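Local coordinates for uncharacterized protein (PDB 4ID2) that is of unknown function and belongs to the DUF4738 family, with a fold resembling a beta barrel, at residues H76-G80 and N81-L85; K87-T90 and K91-S95; F38-G42 and K43-S47. All coordinates share one frame; numbering follows the deposited sequence.

In the fold
All three contacts are local and involve the same mixed sheet. Contacts 1 and 3 close two beta hairpins, 67-79 with 82-89 and 33-40 with 43-53, whose strands 67-79 and 43-53 are neighbours; their centres are about 10 Å apart, and they meet where R79 NH1 bonds Y45 OH and T78 N bonds H46 O. Contact 1 is a surface turn with a salt bridge and a bulge, whereas contact 3, partly buried, relies on aromatic packing. Contact 2, its centre about 20 Å from that of contact 1, lies farther along strand 82-89, nearer the centre of the chain, where polar bonds round D93 accompany the passage from strand to 3-10 segment.

Contact 1: H76-G80 and N81-L85; sequences HLTRG and NETVL
L77, T78 and R79 pair antiparallel with L85, T83 and E82 in a hairpin closed by a type II' turn from R79 to E82, with G80 at positive phi. One residue is extra on the returning strand: L77 is opposed by two residues, V84 and L85, which makes a classic beta bulge, and L77 O accepts from V84 N at 2.9 Å and from L85 N at 3.2 Å, both reaching it from the same face of its carbonyl plane. V84 thereby lies alongside L77, with CG1 4.0 Å from L77 CD2, while its CG2 sits obliquely against the R79 guanidinium. R79 and E82 run side by side beyond the bulge. The guanidinium and carboxylate planes stand 81° apart, and R79 NH2 meets E82 OE1 at 3.0 Å on the syn side but out of the carboxylate plane, a salt bridge of one bent bond (141°). On the face carrying T78 and T83, the H76 ring presents its edge to T83: CG is trans to its own N (chi1 -164°), which carries the imidazole over to the returning strand, where NE2 lies 3.1 Å from T83 OG1 in a nearly straight hydrogen bond. The arginine's NH2 and NH1 have separate partners, the E82 carboxylate for one, Y45 OH and the carbonyl of A144, between strands 134-142 and 148-158, for the other, which probably limits the freedom of the guanidinium.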
ATOM      1  N   HIS A  76     -29.009   0.791   0.957  1.00 40.71           N
ATOM      2  CA  HIS A  76     -30.235  -0.005   1.066  1.00 41.23           C
ATOM      3  C   HIS A  76     -30.061  -1.307   0.275  1.00 42.29           C
ATOM      4  O   HIS A  76     -30.115  -1.303  -0.956  1.00 41.72           O
ATOM      5  CB  HIS A  76     -31.470   0.772   0.580  1.00 43.65           C
ATOM      6  CG  HIS A  76     -32.777   0.166   1.008  1.00 49.75           C
ATOM      7  ND1 HIS A  76     -33.976   0.798   0.753  1.00 53.73           N
ATOM      8  CD2 HIS A  76     -33.033  -0.981   1.686  1.00 52.80           C
ATOM      9  CE1 HIS A  76     -34.919   0.023   1.268  1.00 54.80           C
ATOM     10  NE2 HIS A  76     -34.398  -1.054   1.848  1.00 54.66           N
ATOM     11  N   LEU A  77     -29.824  -2.411   0.990  1.00 37.46           N
ATOM     12  CA  LEU A  77     -29.637  -3.737   0.402  1.00 36.85           C
ATOM     13  C   LEU A  77     -30.909  -4.557   0.566  1.00 40.98           C
ATOM     14  O   LEU A  77     -31.378  -4.706   1.689  1.00 39.77           O
ATOM     15  CB  LEU A  77     -28.455  -4.443   1.094  1.00 36.22           C
ATOM     16  CG  LEU A  77     -28.101  -5.843   0.589  1.00 41.22           C
ATOM     17  CD1 LEU A  77     -27.739  -5.814  -0.887  1.00 40.41           C
ATOM     18  CD2 LEU A  77     -26.975  -6.442   1.414  1.00 42.45           C
ATOM     19  N   THR A  78     -31.456  -5.107  -0.535  1.00 39.24           N
ATOM     20  CA  THR A  78     -32.678  -5.914  -0.477  1.00 41.31           C
ATOM     21  C   THR A  78     -32.494  -7.239  -1.199  1.00 46.02           C
ATOM     22  O   THR A  78     -31.647  -7.349  -2.074  1.00 45.04           O
ATOM     23  CB  THR A  78     -33.874  -5.151  -1.067  1.00 49.78           C
ATOM     24  OG1 THR A  78     -33.644  -4.916  -2.448  1.00 53.17           O
ATOM     25  CG2 THR A  78     -34.124  -3.828  -0.378  1.00 47.00           C
ATOM     26  N   ARG A  79     -33.284  -8.247  -0.809  1.00 43.90           N
ATOM     27  CA  ARG A  79     -33.308  -9.573  -1.426  1.00 44.94           C
ATOM     28  C   ARG A  79     -34.779  -9.900  -1.612  1.00 52.93           C
ATOM     29  O   ARG A  79     -35.434 -10.337  -0.663  1.00 54.78           O
ATOM     30  CB  ARG A  79     -32.565 -10.601  -0.551  1.00 44.58           C
ATOM     31  CG  ARG A  79     -32.546 -12.012  -1.140  1.00 52.45           C
ATOM     32  CD  ARG A  79     -31.948 -13.060  -0.218  1.00 57.54           C
ATOM     33  NE  ARG A  79     -32.595 -13.087   1.100  1.00 64.16           N
ATOM     34  CZ  ARG A  79     -32.057 -12.704   2.262  1.00 74.40           C
ATOM     35  NH1 ARG A  79     -30.805 -12.256   2.314  1.00 57.33           N
ATOM     36  NH2 ARG A  79     -32.762 -12.777   3.380  1.00 64.03           N
ATOM     37  N   GLY A  80     -35.313  -9.578  -2.788  1.00 50.24           N
ATOM     38  CA  GLY A  80     -36.732  -9.731  -3.070  1.00 52.69           C
ATOM     39  C   GLY A  80     -37.511  -8.679  -2.299  1.00 57.16           C
ATOM     40  O   GLY A  80     -37.120  -7.511  -2.284  1.00 55.86           O
ATOM     41  N   ASN A  81     -38.570  -9.087  -1.596  1.00 56.23           N
ATOM     42  CA  ASN A  81     -39.361  -8.167  -0.774  1.00 56.89           C
ATOM     43  C   ASN A  81     -38.655  -7.806   0.549  1.00 59.86           C
ATOM     44  O   ASN A  81     -39.044  -6.821   1.180  1.00 59.65           O
ATOM     45  CB  ASN A  81     -40.727  -8.772  -0.449  1.00 59.83           C
ATOM     46  CG  ASN A  81     -41.606  -9.013  -1.654  1.00 77.24           C
ATOM     47  OD1 ASN A  81     -41.602  -8.242  -2.623  1.00 68.56           O
ATOM     48  ND2 ASN A  81     -42.417 -10.063  -1.609  1.00 69.35           N
ATOM     49  N   GLU A  82     -37.650  -8.600   0.984  1.00 54.96           N
ATOM     50  CA  GLU A  82     -36.964  -8.377   2.258  1.00 53.29           C
ATOM     51  C   GLU A  82     -35.862  -7.351   2.163  1.00 53.04           C
ATOM     52  O   GLU A  82     -35.143  -7.318   1.171  1.00 51.25           O
ATOM     53  CB  GLU A  82     -36.350  -9.688   2.777  1.00 55.30           C
ATOM     54  CG  GLU A  82     -37.367 -10.779   3.067  1.00 71.86           C
ATOM     55  CD  GLU A  82     -36.762 -12.098   3.510  1.00100.25           C
ATOM     56  OE1 GLU A  82     -35.691 -12.479   2.986  1.00 98.17           O
ATOM     57  OE2 GLU A  82     -37.377 -12.762   4.373  1.00100.12           O
ATOM     58  N   THR A  83     -35.674  -6.568   3.233  1.00 48.72           N
ATOM     59  CA  THR A  83     -34.585  -5.600   3.329  1.00 45.99           C
ATOM     60  C   THR A  83     -33.534  -6.229   4.246  1.00 49.02           C
ATOM     61  O   THR A  83     -33.791  -6.434   5.432  1.00 48.53           O
ATOM     62  CB  THR A  83     -35.103  -4.238   3.803  1.00 49.53           C
ATOM     63  OG1 THR A  83     -35.842  -3.625   2.745  1.00 49.61           O
ATOM     64  CG2 THR A  83     -33.983  -3.316   4.290  1.00 45.47           C
ATOM     65  N   VAL A  84     -32.369  -6.565   3.686  1.00 44.82           N
ATOM     66  CA  VAL A  84     -31.273  -7.192   4.430  1.00 44.48           C
ATOM     67  C   VAL A  84     -30.590  -6.134   5.300  1.00 47.60           C
ATOM     68  O   VAL A  84     -30.286  -6.401   6.463  1.00 47.34           O
ATOM     69  CB  VAL A  84     -30.284  -7.891   3.460  1.00 47.47           C
ATOM     70  CG1 VAL A  84     -29.045  -8.406   4.196  1.00 46.82           C
ATOM     71  CG2 VAL A  84     -30.989  -9.021   2.713  1.00 48.83           C
ATOM     72  N   LEU A  85     -30.373  -4.939   4.743  1.00 44.06           N
ATOM     73  CA  LEU A  85     -29.746  -3.835   5.461  1.00 44.00           C
ATOM     74  C   LEU A  85     -30.193  -2.486   4.902  1.00 46.24           C
ATOM     75  O   LEU A  85     -30.243  -2.317   3.688  1.00 46.22           O
ATOM     76  CB  LEU A  85     -28.215  -3.956   5.349  1.00 43.49           C
ATOM     77  CG  LEU A  85     -27.414  -2.908   6.145  1.00 49.18           C
ATOM     78  CD1 LEU A  85     -26.426  -3.569   7.081  1.00 50.12           C
ATOM     79  CD2 LEU A  85     -26.698  -1.938   5.216  1.00 49.43           C
TER
HETATM   80  O   HOH W   1     -35.172 -15.287   1.224  1.00 64.64           O

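Contact 2: K87-T90 and K91-S95; sequences KTFT and KNDFS
D93 OD2 is gripped from two directions, by the backbone N of T90 at 2.8 Å and by a water that donates at 2.6 Å. The amide bond is nearly straight (163°) and meets OD2 close to its C-O axis; in return D93 N bonds T90 O at 3.0 Å, from above the carbonyl plane. The aspartate side chain thus takes T90 N while its own amide returns to T90 O, at the start of the 3-10 segment 91-93, which follows strand 82-89. The water also lies 2.6 Å from T90 OG1, linking that hydroxyl to the carboxylate. D93 OD1 serves the other partner: K87 passes the aspartate in the opposite direction, and a bend at its last torsion (chi4 67°) brings NZ to 3.3 Å from OD1 in a salt bridge, with CE equally near. The F89 ring crosses D93 at about a right angle, its CD1 3.8 Å from OD2, and K87 CD lies over one face of the same ring, toward the rim. Replacing D93 by an alanine would probably leave T90 N without its side-chain acceptor and K87 without its carboxylate mate, freeing the lysine end to turn. F89 and F94 pack on I140 of the antiparallel sheet, so the turn leads from one sheet toward the other; K91 NZ bonds S106 O. With one oxygen bound to a backbone amide and a water and the other facing a lysine, the carboxylate is likely to be kept in its charged form.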
ATOM      1  N   LYS A  87     -28.939   1.115   6.199  1.00 44.88           N
ATOM      2  CA  LYS A  87     -28.150   1.926   7.125  1.00 44.51           C
ATOM      3  C   LYS A  87     -27.689   3.243   6.527  1.00 45.77           C
ATOM      4  O   LYS A  87     -27.273   3.278   5.372  1.00 43.27           O
ATOM      5  CB  LYS A  87     -26.896   1.134   7.542  1.00 46.15           C
ATOM      6  CG  LYS A  87     -26.052   1.839   8.601  1.00 58.10           C
ATOM      7  CD  LYS A  87     -25.139   0.878   9.318  1.00 61.56           C
ATOM      8  CE  LYS A  87     -24.196   1.590  10.251  1.00 71.30           C
ATOM      9  NZ  LYS A  87     -24.899   2.238  11.397  1.00 86.80           N
ATOM     10  N   THR A  88     -27.691   4.306   7.347  1.00 42.25           N
ATOM     11  CA  THR A  88     -27.116   5.594   6.995  1.00 41.82           C
ATOM     12  C   THR A  88     -25.677   5.541   7.482  1.00 45.76           C
ATOM     13  O   THR A  88     -25.443   5.371   8.680  1.00 46.06           O
ATOM     14  CB  THR A  88     -27.904   6.754   7.589  1.00 50.77           C
ATOM     15  OG1 THR A  88     -29.231   6.715   7.069  1.00 56.10           O
ATOM     16  CG2 THR A  88     -27.267   8.112   7.273  1.00 46.12           C
ATOM     17  N   PHE A  89     -24.720   5.630   6.557  1.00 41.69           N
ATOM     18  CA  PHE A  89     -23.303   5.588   6.888  1.00 41.16           C
ATOM     19  C   PHE A  89     -22.689   6.978   6.953  1.00 46.89           C
ATOM     20  O   PHE A  89     -23.049   7.852   6.169  1.00 47.08           O
ATOM     21  CB  PHE A  89     -22.494   4.766   5.862  1.00 41.11           C
ATOM     22  CG  PHE A  89     -22.541   3.277   6.077  1.00 42.49           C
ATOM     23  CD1 PHE A  89     -21.667   2.659   6.949  1.00 46.08           C
ATOM     24  CD2 PHE A  89     -23.445   2.488   5.389  1.00 43.96           C
ATOM     25  CE1 PHE A  89     -21.713   1.287   7.148  1.00 46.98           C
ATOM     26  CE2 PHE A  89     -23.467   1.101   5.574  1.00 46.37           C
ATOM     27  CZ  PHE A  89     -22.599   0.514   6.444  1.00 44.60           C
ATOM     28  N   THR A  90     -21.717   7.151   7.848  1.00 44.36           N
ATOM     29  CA  THR A  90     -20.881   8.352   7.961  1.00 44.55           C
ATOM     30  C   THR A  90     -19.461   7.869   8.213  1.00 46.78           C
ATOM     31  O   THR A  90     -19.276   6.707   8.572  1.00 44.59           O
ATOM     32  CB  THR A  90     -21.374   9.318   9.064  1.00 48.31           C
ATOM     33  OG1 THR A  90     -21.155   8.742  10.350  1.00 49.40           O
ATOM     34  CG2 THR A  90     -22.826   9.697   8.905  1.00 45.87           C
ATOM     35  N   LYS A  91     -18.460   8.741   8.070  1.00 44.43           N
ATOM     36  CA  LYS A  91     -17.069   8.353   8.345  1.00 44.71           C
ATOM     37  C   LYS A  91     -16.896   7.838   9.803  1.00 50.15           C
ATOM     38  O   LYS A  91     -16.017   7.016  10.054  1.00 49.93           O
ATOM     39  CB  LYS A  91     -16.099   9.521   8.060  1.00 47.63           C
ATOM     40  CG  LYS A  91     -16.263  10.727   8.981  1.00 56.86           C
ATOM     41  CD  LYS A  91     -15.293  11.822   8.632  1.00 58.70           C
ATOM     42  CE  LYS A  91     -15.364  12.943   9.638  1.00 61.96           C
ATOM     43  NZ  LYS A  91     -14.840  14.215   9.086  1.00 68.70           N
ATOM     44  N   ASN A  92     -17.775   8.264  10.735  1.00 48.00           N
ATOM     45  CA  ASN A  92     -17.723   7.850  12.141  1.00 49.18           C
ATOM     46  C   ASN A  92     -18.033   6.353  12.323  1.00 52.11           C
ATOM     47  O   ASN A  92     -17.594   5.783  13.318  1.00 52.37           O
ATOM     48  CB  ASN A  92     -18.650   8.709  12.994  1.00 51.03           C
ATOM     49  CG  ASN A  92     -18.419  10.187  12.781  1.00 64.99           C
ATOM     50  OD1 ASN A  92     -19.255  10.885  12.206  1.00 60.13           O
ATOM     51  ND2 ASN A  92     -17.231  10.664  13.123  1.00 53.22           N
ATOM     52  N   ASP A  93     -18.688   5.697  11.339  1.00 48.28           N
ATOM     53  CA  ASP A  93     -18.911   4.239  11.367  1.00 47.99           C
ATOM     54  C   ASP A  93     -17.601   3.442  11.266  1.00 51.16           C
ATOM     55  O   ASP A  93     -17.617   2.240  11.510  1.00 51.19           O
ATOM     56  CB  ASP A  93     -19.837   3.792  10.222  1.00 48.25           C
ATOM     57  CG  ASP A  93     -21.271   4.176  10.458  1.00 56.70           C
ATOM     58  OD1 ASP A  93     -21.917   3.539  11.309  1.00 60.29           O
ATOM     59  OD2 ASP A  93     -21.737   5.134   9.820  1.00 59.27           O
ATOM     60  N   PHE A  94     -16.491   4.097  10.871  1.00 48.14           N
ATOM     61  CA  PHE A  94     -15.167   3.497  10.747  1.00 48.11           C
ATOM     62  C   PHE A  94     -14.231   3.961  11.883  1.00 53.54           C
ATOM     63  O   PHE A  94     -13.030   3.738  11.797  1.00 53.47           O
ATOM     64  CB  PHE A  94     -14.571   3.872   9.373  1.00 48.99           C
ATOM     65  CG  PHE A  94     -15.457   3.492   8.202  1.00 49.74           C
ATOM     66  CD1 PHE A  94     -16.446   4.354   7.749  1.00 53.24           C
ATOM     67  CD2 PHE A  94     -15.317   2.265   7.571  1.00 51.30           C
ATOM     68  CE1 PHE A  94     -17.285   3.990   6.691  1.00 53.20           C
ATOM     69  CE2 PHE A  94     -16.159   1.904   6.511  1.00 53.22           C
ATOM     70  CZ  PHE A  94     -17.137   2.769   6.082  1.00 51.33           C
ATOM     71  N   SER A  95     -14.777   4.570  12.960  1.00 53.15           N
ATOM     72  CA  SER A  95     -13.992   5.056  14.102  1.00 55.68           C
ATOM     73  C   SER A  95     -13.267   3.922  14.843  1.00 62.38           C
ATOM     74  O   SER A  95     -12.234   4.177  15.462  1.00 64.25           O
ATOM     75  CB  SER A  95     -14.877   5.816  15.085  1.00 59.89           C
ATOM     76  OG  SER A  95     -15.900   4.992  15.624  1.00 66.67           O
TER
HETATM   77  O   HOH W   2     -22.889   7.012  11.269  1.00 43.20           O

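Contact 3: F38-G42 and K43-S47; sequences FKFKG and KDYHS
F38, K39 and F40 pair antiparallel with Y45, D44 and K43, and a type I' turn from F40 to K43 makes this a beta hairpin with a two-residue loop. The short strand axes approach to 4.6 Å with their directions 130° apart, far from strictly antiparallel. K41 and G42 occupy the two corners of the turn, both at positive phi, and two backbone bonds close it, F40 N to K43 O and K43 N to F40 O. One face of the hairpin is aromatic. F38 holds CG between its backbone N and carbonyl carbon (chi1 61°), which brings its ring over toward the facing strand, and Y45 CB settles on that ring 3.8 Å from its centroid, a CH-pi contact. The F38 and Y45 rings are within 6° of parallel, yet they are slid so far apart that they barely overlap. S47 CB comes to the edge of the F38 ring, near its plane, at 4.0 Å from CE2. Farther along, Y45 crosses F40 obliquely: its CE1 touches F40 CB at 3.6 Å, and its OH lies at the edge of the F40 ring. That hydroxyl has its partner, R79, in the adjoining hairpin, and S47 OG and Y123 OH share a hydrogen bond. Facing the opposite sheet, F38 and F40 pack on I121 and T116, and F38 also pairs through its backbone with a strand of the second subunit, so the sheet continues across the interface. On the exposed face K39 and D44 lie side by side; the charged ends stay 4.5 Å apart, NZ to OD1, and D44 OD1 rests instead against the K39 methylenes, CG and CE each 3.2 Å away.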
ATOM      1  N   PHE A  38     -26.944  -8.114  -8.219  1.00 41.55           N
ATOM      2  CA  PHE A  38     -26.010  -9.232  -8.206  1.00 41.20           C
ATOM      3  C   PHE A  38     -26.628 -10.428  -7.497  1.00 47.93           C
ATOM      4  O   PHE A  38     -27.659 -10.292  -6.832  1.00 48.21           O
ATOM      5  CB  PHE A  38     -24.702  -8.822  -7.516  1.00 40.88           C
ATOM      6  CG  PHE A  38     -24.880  -8.412  -6.075  1.00 41.60           C
ATOM      7  CD1 PHE A  38     -24.804  -9.349  -5.054  1.00 44.36           C
ATOM      8  CD2 PHE A  38     -25.140  -7.092  -5.737  1.00 42.35           C
ATOM      9  CE1 PHE A  38     -24.995  -8.974  -3.732  1.00 44.48           C
ATOM     10  CE2 PHE A  38     -25.341  -6.722  -4.416  1.00 44.05           C
ATOM     11  CZ  PHE A  38     -25.262  -7.662  -3.420  1.00 43.02           C
ATOM     12  N   LYS A  39     -25.985 -11.590  -7.628  1.00 45.99           N
ATOM     13  CA  LYS A  39     -26.410 -12.830  -6.983  1.00 47.93           C
ATOM     14  C   LYS A  39     -25.442 -13.182  -5.866  1.00 52.61           C
ATOM     15  O   LYS A  39     -24.239 -12.948  -6.001  1.00 52.08           O
ATOM     16  CB  LYS A  39     -26.482 -13.983  -7.995  1.00 52.71           C
ATOM     17  CG  LYS A  39     -27.763 -14.005  -8.804  1.00 69.63           C
ATOM     18  CD  LYS A  39     -27.748 -15.131  -9.826  1.00 83.43           C
ATOM     19  CE  LYS A  39     -28.944 -15.091 -10.745  1.00100.07           C
ATOM     20  NZ  LYS A  39     -28.783 -16.012 -11.903  1.00113.33           N
ATOM     21  N   PHE A  40     -25.954 -13.735  -4.769  1.00 50.30           N
ATOM     22  CA  PHE A  40     -25.126 -14.204  -3.658  1.00 50.55           C
ATOM     23  C   PHE A  40     -25.774 -15.455  -3.074  1.00 56.98           C
ATOM     24  O   PHE A  40     -26.960 -15.428  -2.738  1.00 57.20           O
ATOM     25  CB  PHE A  40     -24.927 -13.116  -2.598  1.00 50.58           C
ATOM     26  CG  PHE A  40     -24.158 -13.580  -1.386  1.00 52.50           C
ATOM     27  CD1 PHE A  40     -22.922 -14.191  -1.522  1.00 56.04           C
ATOM     28  CD2 PHE A  40     -24.663 -13.390  -0.107  1.00 54.68           C
ATOM     29  CE1 PHE A  40     -22.201 -14.596  -0.405  1.00 57.61           C
ATOM     30  CE2 PHE A  40     -23.940 -13.802   1.011  1.00 57.98           C
ATOM     31  CZ  PHE A  40     -22.719 -14.410   0.855  1.00 56.64           C
ATOM     32  N   LYS A  41     -25.020 -16.575  -3.041  1.00 54.85           N
ATOM     33  CA  LYS A  41     -25.518 -17.879  -2.595  1.00 57.10           C
ATOM     34  C   LYS A  41     -26.785 -18.258  -3.402  1.00 63.88           C
ATOM     35  O   LYS A  41     -27.734 -18.826  -2.860  1.00 65.76           O
ATOM     36  CB  LYS A  41     -25.766 -17.895  -1.072  1.00 58.52           C
ATOM     37  CG  LYS A  41     -24.499 -17.636  -0.261  1.00 66.86           C
ATOM     38  CD  LYS A  41     -24.680 -17.953   1.216  1.00 82.74           C
ATOM     39  CE  LYS A  41     -23.369 -17.981   1.965  1.00 99.72           C
ATOM     40  NZ  LYS A  41     -23.556 -18.356   3.393  1.00114.69           N
ATOM     41  N   GLY A  42     -26.777 -17.915  -4.693  1.00 60.45           N
ATOM     42  CA  GLY A  42     -27.870 -18.208  -5.608  1.00 61.95           C
ATOM     43  C   GLY A  42     -29.135 -17.374  -5.498  1.00 65.61           C
ATOM     44  O   GLY A  42     -30.103 -17.666  -6.205  1.00 66.95           O
ATOM     45  N   LYS A  43     -29.158 -16.330  -4.641  1.00 60.25           N
ATOM     46  CA  LYS A  43     -30.327 -15.457  -4.486  1.00 59.68           C
ATOM     47  C   LYS A  43     -30.015 -14.078  -5.065  1.00 59.33           C
ATOM     48  O   LYS A  43     -28.892 -13.611  -4.928  1.00 56.37           O
ATOM     49  CB  LYS A  43     -30.730 -15.349  -3.006  1.00 62.84           C
ATOM     50  CG  LYS A  43     -31.328 -16.634  -2.431  1.00 84.27           C
ATOM     51  CD  LYS A  43     -32.769 -16.876  -2.890  1.00 99.01           C
ATOM     52  CE  LYS A  43     -33.405 -18.049  -2.185  1.00114.18           C
ATOM     53  NZ  LYS A  43     -34.777 -18.325  -2.690  1.00125.66           N
ATOM     54  N   ASP A  44     -31.003 -13.440  -5.716  1.00 55.71           N
ATOM     55  CA  ASP A  44     -30.858 -12.118  -6.338  1.00 53.45           C
ATOM     56  C   ASP A  44     -30.950 -10.982  -5.315  1.00 55.18           C
ATOM     57  O   ASP A  44     -31.918 -10.929  -4.550  1.00 55.78           O
ATOM     58  CB  ASP A  44     -31.959 -11.910  -7.394  1.00 57.13           C
ATOM     59  CG  ASP A  44     -31.908 -12.869  -8.567  1.00 72.52           C
ATOM     60  OD1 ASP A  44     -30.799 -13.109  -9.091  1.00 72.77           O
ATOM     61  OD2 ASP A  44     -32.985 -13.340  -8.995  1.00 81.63           O
ATOM     62  N   TYR A  45     -29.967 -10.060  -5.323  1.00 48.59           N
ATOM     63  CA  TYR A  45     -29.928  -8.887  -4.438  1.00 46.27           C
ATOM     64  C   TYR A  45     -29.989  -7.604  -5.238  1.00 50.26           C
ATOM     65  O   TYR A  45     -29.470  -7.568  -6.345  1.00 49.68           O
ATOM     66  CB  TYR A  45     -28.632  -8.856  -3.606  1.00 45.26           C
ATOM     67  CG  TYR A  45     -28.570  -9.899  -2.519  1.00 47.56           C
ATOM     68  CD1 TYR A  45     -28.390 -11.240  -2.826  1.00 50.91           C
ATOM     69  CD2 TYR A  45     -28.633  -9.541  -1.177  1.00 47.95           C
ATOM     70  CE1 TYR A  45     -28.351 -12.210  -1.832  1.00 52.41           C
ATOM     71  CE2 TYR A  45     -28.567 -10.502  -0.173  1.00 50.21           C
ATOM     72  CZ  TYR A  45     -28.373 -11.831  -0.504  1.00 59.77           C
ATOM     73  OH  TYR A  45     -28.334 -12.797   0.474  1.00 62.72           O
ATOM     74  N   HIS A  46     -30.566  -6.547  -4.658  1.00 47.64           N
ATOM     75  CA  HIS A  46     -30.609  -5.193  -5.226  1.00 47.58           C
ATOM     76  C   HIS A  46     -29.945  -4.286  -4.212  1.00 47.06           C
ATOM     77  O   HIS A  46     -30.316  -4.337  -3.044  1.00 46.03           O
ATOM     78  CB  HIS A  46     -32.052  -4.735  -5.515  1.00 51.27           C
ATOM     79  CG  HIS A  46     -32.642  -5.282  -6.775  1.00 57.34           C
ATOM     80  ND1 HIS A  46     -32.564  -6.628  -7.087  1.00 60.82           N
ATOM     81  CD2 HIS A  46     -33.379  -4.657  -7.722  1.00 61.23           C
ATOM     82  CE1 HIS A  46     -33.208  -6.771  -8.236  1.00 62.24           C
ATOM     83  NE2 HIS A  46     -33.701  -5.608  -8.664  1.00 62.75           N
ATOM     84  N   SER A  47     -28.937  -3.505  -4.617  1.00 41.08           N
ATOM     85  CA  SER A  47     -28.209  -2.632  -3.701  1.00 38.97           C
ATOM     86  C   SER A  47     -28.279  -1.203  -4.175  1.00 43.60           C
ATOM     87  O   SER A  47     -27.746  -0.902  -5.237  1.00 44.18           O
ATOM     88  CB  SER A  47     -26.757  -3.082  -3.602  1.00 39.74           C
ATOM     89  OG  SER A  47     -25.999  -2.226  -2.766  1.00 43.55           O
TER